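Local coordinates for protein mitochondrial association factor 1 (Toxoplasma gondii, PDB 6BXS) that is encoded at a parasite locus required for direct manipulation of host mitochondria and probably has a macro-domain fold, at residues S178-A181 with Y182-Y186; K187-M190 with L191-G195; A196-E199 with Y200-P204; I233-A236 with N237-A240. All blocks are in the same frame, centred on the assembly; numbering follows the deposited sequence.

Contact 1: S178-A181 with Y182-Y186; sequences SDSA and YNMAY
Tyr182 N reaches back to Ser178 O, 2.7 Å away, and this bond closes the first turn of helix 179-202, with Ser178 standing at the N-cap position. The next three backbone bonds follow the same i to i+4 pattern: Asn183 N to Asp179 O (2.8 Å), Met184 N to Ser180 O (3.3 Å) and Ala185 N to Ala181 O (2.9 Å).

The side chains of Tyr182, Asn183 and Met184 leave the backbone in different directions. Tyr182 rests its CB against Ser178 O at 3.1 Å, and then, with CG swung opposite the backbone N (chi1 -174°), carries its ring away toward Ile233 and Ala236 of helix 230-248, where Arg228 makes a cation-pi contact with it. Asn183 takes the other course. Its CG lies beside the backbone N (chi1 -70°), which folds the amide back along the helix until ND2 comes within 3.2 Å of Asp179 O, at an angle too poor for a bond. Met184 sets CB 3.3 Å from Ser180 O, and a bend at chi3 brings its CE back to 4.0 Å from that same oxygen.

Asp179 OD1 pairs with Arg228 in a salt bridge. A carboxylate in the first turn faces the positive end of the helix dipole, so this setting would probably stabilise its negative charge, and Arg228 meets both this acid and the Tyr182 ring.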
loop_
_atom_site.group_PDB
_atom_site.type_symbol
_atom_site.label_atom_id
_atom_site.label_comp_id
_atom_site.label_asym_id
_atom_site.label_seq_id
_atom_site.Cartn_x
_atom_site.Cartn_y
_atom_site.Cartn_z
ATOM N N SER A 178 11.895 -17.828 -4.087
ATOM C CA SER A 178 11.983 -18.873 -3.074
ATOM C C SER A 178 11.432 -18.354 -1.747
ATOM O O SER A 178 11.422 -17.146 -1.506
ATOM C CB SER A 178 13.427 -19.348 -2.909
ATOM O OG SER A 178 14.255 -18.306 -2.425
ATOM N N ASP A 179 10.968 -19.268 -0.899
ATOM C CA ASP A 179 10.324 -18.903 0.360
ATOM C C ASP A 179 11.185 -17.966 1.198
ATOM O O ASP A 179 10.695 -16.975 1.736
ATOM C CB ASP A 179 9.993 -20.158 1.172
ATOM C CG ASP A 179 8.931 -21.018 0.516
ATOM O OD1 ASP A 179 8.298 -20.556 -0.458
ATOM O OD2 ASP A 179 8.719 -22.158 0.981
ATOM N N SER A 180 12.473 -18.282 1.296
ATOM C CA SER A 180 13.395 -17.494 2.101
ATOM C C SER A 180 13.477 -16.052 1.603
ATOM O O SER A 180 13.382 -15.109 2.390
ATOM C CB SER A 180 14.784 -18.133 2.090
ATOM O OG SER A 180 15.629 -17.527 3.052
ATOM N N ALA A 181 13.646 -15.883 0.294
ATOM C CA ALA A 181 13.743 -14.554 -0.296
ATOM C C ALA A 181 12.386 -13.858 -0.288
ATOM O O ALA A 181 12.297 -12.653 -0.054
ATOM C CB ALA A 181 14.283 -14.637 -1.716
ATOM N N TYR A 182 11.337 -14.631 -0.545
ATOM C CA TYR A 182 9.979 -14.104 -0.599
ATOM C C TYR A 182 9.548 -13.528 0.748
ATOM O O TYR A 182 9.101 -12.383 0.827
ATOM C CB TYR A 182 9.003 -15.200 -1.033
ATOM C CG TYR A 182 7.594 -14.709 -1.264
ATOM C CD1 TYR A 182 7.226 -14.155 -2.480
ATOM C CD2 TYR A 182 6.631 -14.799 -0.268
ATOM C CE1 TYR A 182 5.942 -13.703 -2.700
ATOM C CE2 TYR A 182 5.340 -14.351 -0.480
ATOM C CZ TYR A 182 5.001 -13.803 -1.700
ATOM O OH TYR A 182 3.720 -13.352 -1.922
ATOM N N ASN A 183 9.681 -14.328 1.801
ATOM C CA ASN A 183 9.298 -13.902 3.144
ATOM C C ASN A 183 10.081 -12.671 3.585
ATOM O O ASN A 183 9.524 -11.742 4.168
ATOM C CB ASN A 183 9.513 -15.036 4.149
ATOM C CG ASN A 183 8.528 -16.177 3.967
ATOM O OD1 ASN A 183 7.412 -15.982 3.482
ATOM N ND2 ASN A 183 8.935 -17.376 4.366
ATOM N N MET A 184 11.377 -12.674 3.295
ATOM C CA MET A 184 12.252 -11.565 3.650
ATOM C C MET A 184 11.839 -10.279 2.927
ATOM O O MET A 184 11.822 -9.202 3.523
ATOM C CB MET A 184 13.699 -11.925 3.314
ATOM C CG MET A 184 14.742 -11.161 4.104
ATOM S SD MET A 184 16.377 -11.919 3.974
ATOM C CE MET A 184 16.146 -13.469 4.841
ATOM N N ALA A 185 11.501 -10.398 1.645
ATOM C CA ALA A 185 11.074 -9.248 0.848
ATOM C C ALA A 185 9.707 -8.744 1.305
ATOM O O ALA A 185 9.449 -7.539 1.317
ATOM C CB ALA A 185 11.038 -9.614 -0.636
ATOM N N TYR A 186 8.835 -9.675 1.683
ATOM C CA TYR A 186 7.483 -9.337 2.121
ATOM C C TYR A 186 7.513 -8.537 3.424
ATOM O O TYR A 186 6.771 -7.568 3.586
ATOM C CB TYR A 186 6.642 -10.604 2.308
ATOM C CG TYR A 186 5.167 -10.420 1.998
ATOM C CD1 TYR A 186 4.352 -9.639 2.810
ATOM C CD2 TYR A 186 4.591 -11.035 0.895
ATOM C CE1 TYR A 186 3.003 -9.474 2.524
ATOM C CE2 TYR A 186 3.248 -10.875 0.604
ATOM C CZ TYR A 186 2.459 -10.097 1.421
ATOM O OH TYR A 186 1.122 -9.943 1.129
#

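Contact 2: K187-M190 with L191-G195; sequences KATM and LGIVG
Met190 and Ile193, three residues apart on helix 179-202, make the closest side-chain to side-chain contact here: Met190 SD lies 4.0 Å from Ile193 CD1, and the two chains cross obliquely. Met190 sets out with CG opposite its backbone N (chi1 -167°), then bends at both chi2 and chi3. The thioether is thereby curled up, with its sulfur turned to the isoleucine tip and its CE carried on to Asn237 of helix 230-248.

A second group of contacts is made by aliphatic carbons over backbone oxygens one turn earlier. Ile193 reaches back with CG1, which sits 3.4 Å from Thr189 O because it is turned opposite the carbonyl carbon (chi1 -63°). Leu191 does the same with CG over Lys187 O at 3.4 Å, and Val194 brings its CG2 branch equally near Met190 O.

The backbone bonds form the third group. Leu191 N to Lys187 O (2.9 Å), Ile193 N to Thr189 O and Val194 N to Met190 O are regular alpha-helical links, the last almost straight. Gly192 N to Ala188 O is more bent, at 140°.

Around this segment the helix is covered on several flanks: Thr189 and Ile193 meet Thr170 of strand 166-170, Ala188 touches Ile129 and Trp135, and Val194 meets Phe248. Thr189 OG1 is bonded to Ala185 O. The one hydroxyl among these buried side chains is thus satisfied by its own helix, and what the segment turns to the strand and to helix 230-248 is chiefly hydrocarbon and sulfur.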
loop_
_atom_site.group_PDB
_atom_site.type_symbol
_atom_site.label_atom_id
_atom_site.label_comp_id
_atom_site.label_asym_id
_atom_site.label_seq_id
_atom_site.Cartn_x
_atom_site.Cartn_y
_atom_site.Cartn_z
ATOM N N LYS A 187 8.370 -8.951 4.352
ATOM C CA LYS A 187 8.526 -8.240 5.617
ATOM C C LYS A 187 9.099 -6.847 5.387
ATOM O O LYS A 187 8.653 -5.875 5.995
ATOM C CB LYS A 187 9.430 -9.024 6.567
ATOM C CG LYS A 187 8.856 -10.356 7.008
ATOM C CD LYS A 187 9.918 -11.210 7.675
ATOM C CE LYS A 187 9.388 -12.588 8.025
ATOM N NZ LYS A 187 10.468 -13.598 8.158
ATOM N N ALA A 188 10.097 -6.767 4.512
ATOM C CA ALA A 188 10.706 -5.495 4.133
ATOM C C ALA A 188 9.664 -4.552 3.544
ATOM O O ALA A 188 9.690 -3.346 3.791
ATOM C CB ALA A 188 11.828 -5.728 3.134
ATOM N N THR A 189 8.748 -5.114 2.762
ATOM C CA THR A 189 7.691 -4.333 2.132
ATOM C C THR A 189 6.718 -3.779 3.176
ATOM O O THR A 189 6.339 -2.608 3.125
ATOM C CB THR A 189 6.911 -5.177 1.105
ATOM O OG1 THR A 189 7.810 -5.657 0.097
ATOM C CG2 THR A 189 5.814 -4.354 0.442
ATOM N N MET A 190 6.310 -4.623 4.119
ATOM C CA MET A 190 5.382 -4.195 5.162
ATOM C C MET A 190 6.030 -3.154 6.068
ATOM O O MET A 190 5.367 -2.222 6.520
ATOM C CB MET A 190 4.904 -5.388 5.989
ATOM C CG MET A 190 3.705 -5.078 6.880
ATOM S SD MET A 190 2.256 -4.523 5.953
ATOM C CE MET A 190 1.877 -5.992 5.001
ATOM N N LEU A 191 7.324 -3.314 6.333
ATOM C CA LEU A 191 8.077 -2.313 7.082
ATOM C C LEU A 191 8.090 -0.979 6.338
ATOM O O LEU A 191 8.057 0.086 6.953
ATOM C CB LEU A 191 9.513 -2.782 7.329
ATOM C CG LEU A 191 9.756 -3.825 8.424
ATOM C CD1 LEU A 191 11.236 -4.165 8.495
ATOM C CD2 LEU A 191 9.264 -3.335 9.779
ATOM N N GLY A 192 8.144 -1.043 5.012
ATOM C CA GLY A 192 8.124 0.153 4.190
ATOM C C GLY A 192 6.816 0.911 4.317
ATOM O O GLY A 192 6.802 2.137 4.428
ATOM N N ILE A 193 5.713 0.172 4.301
ATOM C CA ILE A 193 4.384 0.759 4.421
ATOM C C ILE A 193 4.189 1.422 5.784
ATOM O O ILE A 193 3.823 2.594 5.869
ATOM C CB ILE A 193 3.294 -0.311 4.216
ATOM C CG1 ILE A 193 3.371 -0.883 2.798
ATOM C CG2 ILE A 193 1.906 0.273 4.457
ATOM C CD1 ILE A 193 2.732 -2.246 2.655
ATOM N N VAL A 194 4.428 0.663 6.846
ATOM C CA VAL A 194 4.221 1.154 8.203
ATOM C C VAL A 194 5.277 2.191 8.573
ATOM O O VAL A 194 4.995 3.147 9.297
ATOM C CB VAL A 194 4.246 -0.006 9.219
ATOM C CG1 VAL A 194 4.018 0.506 10.639
ATOM C CG2 VAL A 194 3.192 -1.048 8.855
ATOM N N GLY A 195 6.492 2.004 8.068
ATOM C CA GLY A 195 7.568 2.947 8.311
ATOM C C GLY A 195 7.319 4.278 7.629
ATOM O O GLY A 195 7.565 5.340 8.206
#

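Contact 3: A196-E199 with Y200-P204; sequences AVSE and YNKTP. With SO4 (sulfate ion), chain D; SO4 (sulfate ion), chain G.
Tyr200 N to Ala196 O and Asn201 N to Val197 O, both 2.8 Å, are regular helical bonds; Lys202 N then turns to Glu199 O at 3.3 Å, approaching well above the carbonyl plane, and holds Ser198 O only weakly. Thr203 follows, with OG1 bonded to Tyr200 O at 2.6 Å in the carbonyl plane, while its N bonds the same oxygen; OG1 also caps Gly206 N weakly.

Lys202 bends at chi3 and passes slantwise across the Glu199 side chain, forming a salt bridge from NZ to OE2 at 3.6 Å. NZ also bonds O2 of one sulfate at 3.0 Å. A water gives hydrogens to Ser198 OG and Glu199 OE1 and weakly contacts that lysine and sulfate. Asn201 lies side by side with Val197, its ND2 3.6 Å from CG1, and gives a nearly straight bond (166°) to a second sulfate, while its OD1 accepts from Val211 N. The Tyr200 ring leads off to an edge-to-face contact with Phe124, and its OH bonds Lys209 O.

The sulfates probably come from the crystallisation liquor. Shared between carboxylate and sulfate, the lysine ammonium would be expected to stay charged.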
loop_
_atom_site.group_PDB
_atom_site.type_symbol
_atom_site.label_atom_id
_atom_site.label_comp_id
_atom_site.label_asym_id
_atom_site.label_seq_id
_atom_site.Cartn_x
_atom_site.Cartn_y
_atom_site.Cartn_z
ATOM N N ALA A 196 6.827 4.221 6.395
ATOM C CA ALA A 196 6.509 5.426 5.639
ATOM C C ALA A 196 5.447 6.250 6.362
ATOM O O ALA A 196 5.575 7.468 6.492
ATOM C CB ALA A 196 6.034 5.069 4.243
ATOM N N VAL A 197 4.397 5.577 6.821
ATOM C CA VAL A 197 3.323 6.240 7.552
ATOM C C VAL A 197 3.848 6.846 8.848
ATOM O O VAL A 197 3.590 8.010 9.144
ATOM C CB VAL A 197 2.178 5.265 7.877
ATOM C CG1 VAL A 197 1.157 5.921 8.801
ATOM C CG2 VAL A 197 1.505 4.795 6.593
ATOM N N SER A 198 4.570 6.040 9.619
ATOM C CA SER A 198 5.159 6.488 10.877
ATOM C C SER A 198 6.011 7.733 10.681
ATOM O O SER A 198 5.866 8.716 11.404
ATOM C CB SER A 198 6.010 5.378 11.493
ATOM O OG SER A 198 6.774 5.874 12.578
ATOM N N GLU A 199 6.898 7.680 9.696
ATOM C CA GLU A 199 7.802 8.787 9.425
ATOM C C GLU A 199 7.037 9.999 8.895
ATOM O O GLU A 199 7.336 11.136 9.258
ATOM C CB GLU A 199 8.877 8.354 8.425
ATOM C CG GLU A 199 10.236 8.985 8.649
ATOM C CD GLU A 199 10.831 8.634 10.000
ATOM O OE1 GLU A 199 10.675 7.476 10.439
ATOM O OE2 GLU A 199 11.451 9.522 10.624
ATOM N N TYR A 200 6.043 9.752 8.049
ATOM C CA TYR A 200 5.258 10.834 7.459
ATOM C C TYR A 200 4.426 11.570 8.507
ATOM O O TYR A 200 4.318 12.794 8.471
ATOM C CB TYR A 200 4.343 10.291 6.356
ATOM C CG TYR A 200 3.249 11.250 5.941
ATOM C CD1 TYR A 200 3.495 12.259 5.018
ATOM C CD2 TYR A 200 1.969 11.145 6.468
ATOM C CE1 TYR A 200 2.497 13.137 4.636
ATOM C CE2 TYR A 200 0.966 12.018 6.092
ATOM C CZ TYR A 200 1.234 13.012 5.176
ATOM O OH TYR A 200 0.237 13.881 4.798
ATOM N N ASN A 201 3.839 10.828 9.441
ATOM C CA ASN A 201 3.007 11.444 10.470
ATOM C C ASN A 201 3.817 12.307 11.437
ATOM O O ASN A 201 3.254 13.130 12.157
ATOM C CB ASN A 201 2.238 10.377 11.253
ATOM C CG ASN A 201 0.999 9.888 10.520
ATOM O OD1 ASN A 201 0.520 10.531 9.584
ATOM N ND2 ASN A 201 0.465 8.752 10.955
ATOM N N LYS A 202 5.135 12.126 11.447
ATOM C CA LYS A 202 6.004 12.931 12.301
ATOM C C LYS A 202 6.318 14.291 11.684
ATOM O O LYS A 202 6.727 15.213 12.386
ATOM C CB LYS A 202 7.315 12.198 12.589
ATOM C CG LYS A 202 7.197 11.033 13.557
ATOM C CD LYS A 202 8.570 10.633 14.086
ATOM C CE LYS A 202 8.877 9.167 13.838
ATOM N NZ LYS A 202 10.337 8.895 13.958
ATOM N N THR A 203 6.137 14.412 10.372
ATOM C CA THR A 203 6.452 15.649 9.665
ATOM C C THR A 203 5.367 16.700 9.896
ATOM O O THR A 203 4.312 16.386 10.445
ATOM C CB THR A 203 6.609 15.403 8.149
ATOM O OG1 THR A 203 5.344 15.040 7.586
ATOM C CG2 THR A 203 7.616 14.299 7.886
ATOM N N PRO A 204 5.625 17.957 9.489
ATOM C CA PRO A 204 4.594 18.999 9.573
ATOM C C PRO A 204 3.359 18.657 8.747
ATOM O O PRO A 204 2.250 19.074 9.078
ATOM C CB PRO A 204 5.299 20.238 9.014
ATOM C CG PRO A 204 6.749 19.981 9.235
ATOM C CD PRO A 204 6.918 18.506 9.041
HETATM S S SO4 D . 1.684 6.275 13.745
HETATM O O1 SO4 D . 2.734 5.465 13.134
HETATM O O2 SO4 D . 1.932 7.686 13.466
HETATM O O3 SO4 D . 0.389 5.888 13.198
HETATM O O4 SO4 D . 1.686 6.057 15.190
HETATM S S SO4 G . 11.602 5.016 15.153
HETATM O O1 SO4 G . 12.140 4.398 13.941
HETATM O O2 SO4 G . 11.734 6.468 15.064
HETATM O O3 SO4 G . 10.190 4.667 15.296
HETATM O O4 SO4 G . 12.343 4.532 16.317
HETATM O O HOH W 1 9.356 5.902 12.511
#

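Contact 4: I233-A236 with N237-A240; sequences IGRA and NAVA
Arg235 curls back to meet Ala238 and Val239 with its guanidinium on helix 230-248, the helix of a beta-alpha-beta unit between strands 213-216 and 253-256 in this macro-type domain. Its CB points away from the following turn. CG is set opposite the carbonyl carbon (chi1 -63°), and bends at chi2 and chi3 turn the chain back, so that the tip regains what CB gave up. NE has a long, weak ion pair with Glu270. At the guanidinium, NH1 comes 3.8 Å from Val239 CG2, and NH2 lies 3.4 Å from Ala238 CB. The flat group meets both methyls obliquely, and NH2 bonds Ser271 OG of helix 263-276, which ties the tip to that helix.

Val239 also brings its CG2 methyl 3.3 Å from Arg235 O. Beneath these side chains run the helical bonds, among them Val239 N to Arg235 O at 3.0 Å and Ala240 N to Ala236 O. The Ile233 side chain packs on Leu218.

Asn237 carries its amide out on the side of Gly234, where one water joins them, giving a hydrogen to Gly234 O at 3.0 Å and accepting one from Asn237 ND2 at 2.8 Å.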
loop_
_atom_site.group_PDB
_atom_site.type_symbol
_atom_site.label_atom_id
_atom_site.label_comp_id
_atom_site.label_asym_id
_atom_site.label_seq_id
_atom_site.Cartn_x
_atom_site.Cartn_y
_atom_site.Cartn_z
ATOM N N ILE A 233 1.117 -17.009 1.177
ATOM C CA ILE A 233 1.095 -15.555 1.068
ATOM C C ILE A 233 0.375 -14.935 2.263
ATOM O O ILE A 233 0.758 -13.866 2.743
ATOM C CB ILE A 233 0.425 -15.108 -0.246
ATOM C CG1 ILE A 233 1.265 -15.595 -1.433
ATOM C CG2 ILE A 233 0.255 -13.587 -0.278
ATOM C CD1 ILE A 233 0.768 -15.157 -2.794
ATOM N N GLY A 234 -0.669 -15.604 2.738
ATOM C CA GLY A 234 -1.367 -15.171 3.934
ATOM C C GLY A 234 -0.449 -15.197 5.142
ATOM O O GLY A 234 -0.461 -14.281 5.967
ATOM N N ARG A 235 0.354 -16.251 5.240
ATOM C CA ARG A 235 1.307 -16.397 6.335
ATOM C C ARG A 235 2.429 -15.365 6.236
ATOM O O ARG A 235 2.856 -14.803 7.242
ATOM C CB ARG A 235 1.896 -17.808 6.341
ATOM C CG ARG A 235 0.877 -18.913 6.582
ATOM C CD ARG A 235 0.219 -18.793 7.943
ATOM N NE ARG A 235 1.208 -18.702 9.019
ATOM C CZ ARG A 235 1.300 -17.707 9.900
ATOM N NH1 ARG A 235 2.248 -17.741 10.826
ATOM N NH2 ARG A 235 0.457 -16.679 9.876
ATOM N N ALA A 236 2.905 -15.123 5.017
ATOM C CA ALA A 236 3.949 -14.131 4.785
ATOM C C ALA A 236 3.461 -12.743 5.194
ATOM O O ALA A 236 4.190 -11.974 5.821
ATOM C CB ALA A 236 4.370 -14.138 3.331
ATOM N N ASN A 237 2.223 -12.435 4.827
ATOM C CA ASN A 237 1.612 -11.160 5.177
ATOM C C ASN A 237 1.395 -11.031 6.682
ATOM O O ASN A 237 1.703 -10.000 7.272
ATOM C CB ASN A 237 0.280 -10.990 4.444
ATOM C CG ASN A 237 -0.476 -9.754 4.890
ATOM O OD1 ASN A 237 -0.125 -8.632 4.524
ATOM N ND2 ASN A 237 -1.524 -9.952 5.683
ATOM N N ALA A 238 0.867 -12.083 7.296
ATOM C CA ALA A 238 0.600 -12.078 8.730
ATOM C C ALA A 238 1.878 -11.836 9.524
ATOM O O ALA A 238 1.917 -10.976 10.401
ATOM C CB ALA A 238 -0.045 -13.387 9.151
ATOM N N VAL A 239 2.924 -12.589 9.206
ATOM C CA VAL A 239 4.201 -12.456 9.897
ATOM C C VAL A 239 4.834 -11.088 9.631
ATOM O O VAL A 239 5.464 -10.506 10.515
ATOM C CB VAL A 239 5.174 -13.579 9.476
ATOM C CG1 VAL A 239 6.578 -13.323 10.005
ATOM C CG2 VAL A 239 4.667 -14.924 9.975
ATOM N N ALA A 240 4.669 -10.578 8.414
ATOM C CA ALA A 240 5.202 -9.264 8.067
ATOM C C ALA A 240 4.491 -8.168 8.855
ATOM O O ALA A 240 5.115 -7.200 9.291
ATOM C CB ALA A 240 5.070 -9.011 6.571
HETATM O O HOH W 2 -2.613 -12.367 6.674
#

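Contacts 1, 2 and 3 follow one another without a gap along helix 179-202, and contact 4 comes later, on helix 230-248. Each closes only helical turns; none nests in or crosses another. Their order reads along the long helix from its partly exposed N-terminal turns, through a buried middle, to the sulfate-bearing C-terminal part, with contacts 1 and 3 about 27 Å apart between centres. Contact 4 runs beside the first two: Tyr182, Asn183 and Tyr186 of contact 1 and Lys187 and Met190 of contact 2 pack on it. Contacts 1 and 2 with contact 4 thus join helices 179-202 and 230-248 beside the mixed sheet, while contact 3 lies at the far end of the long helix.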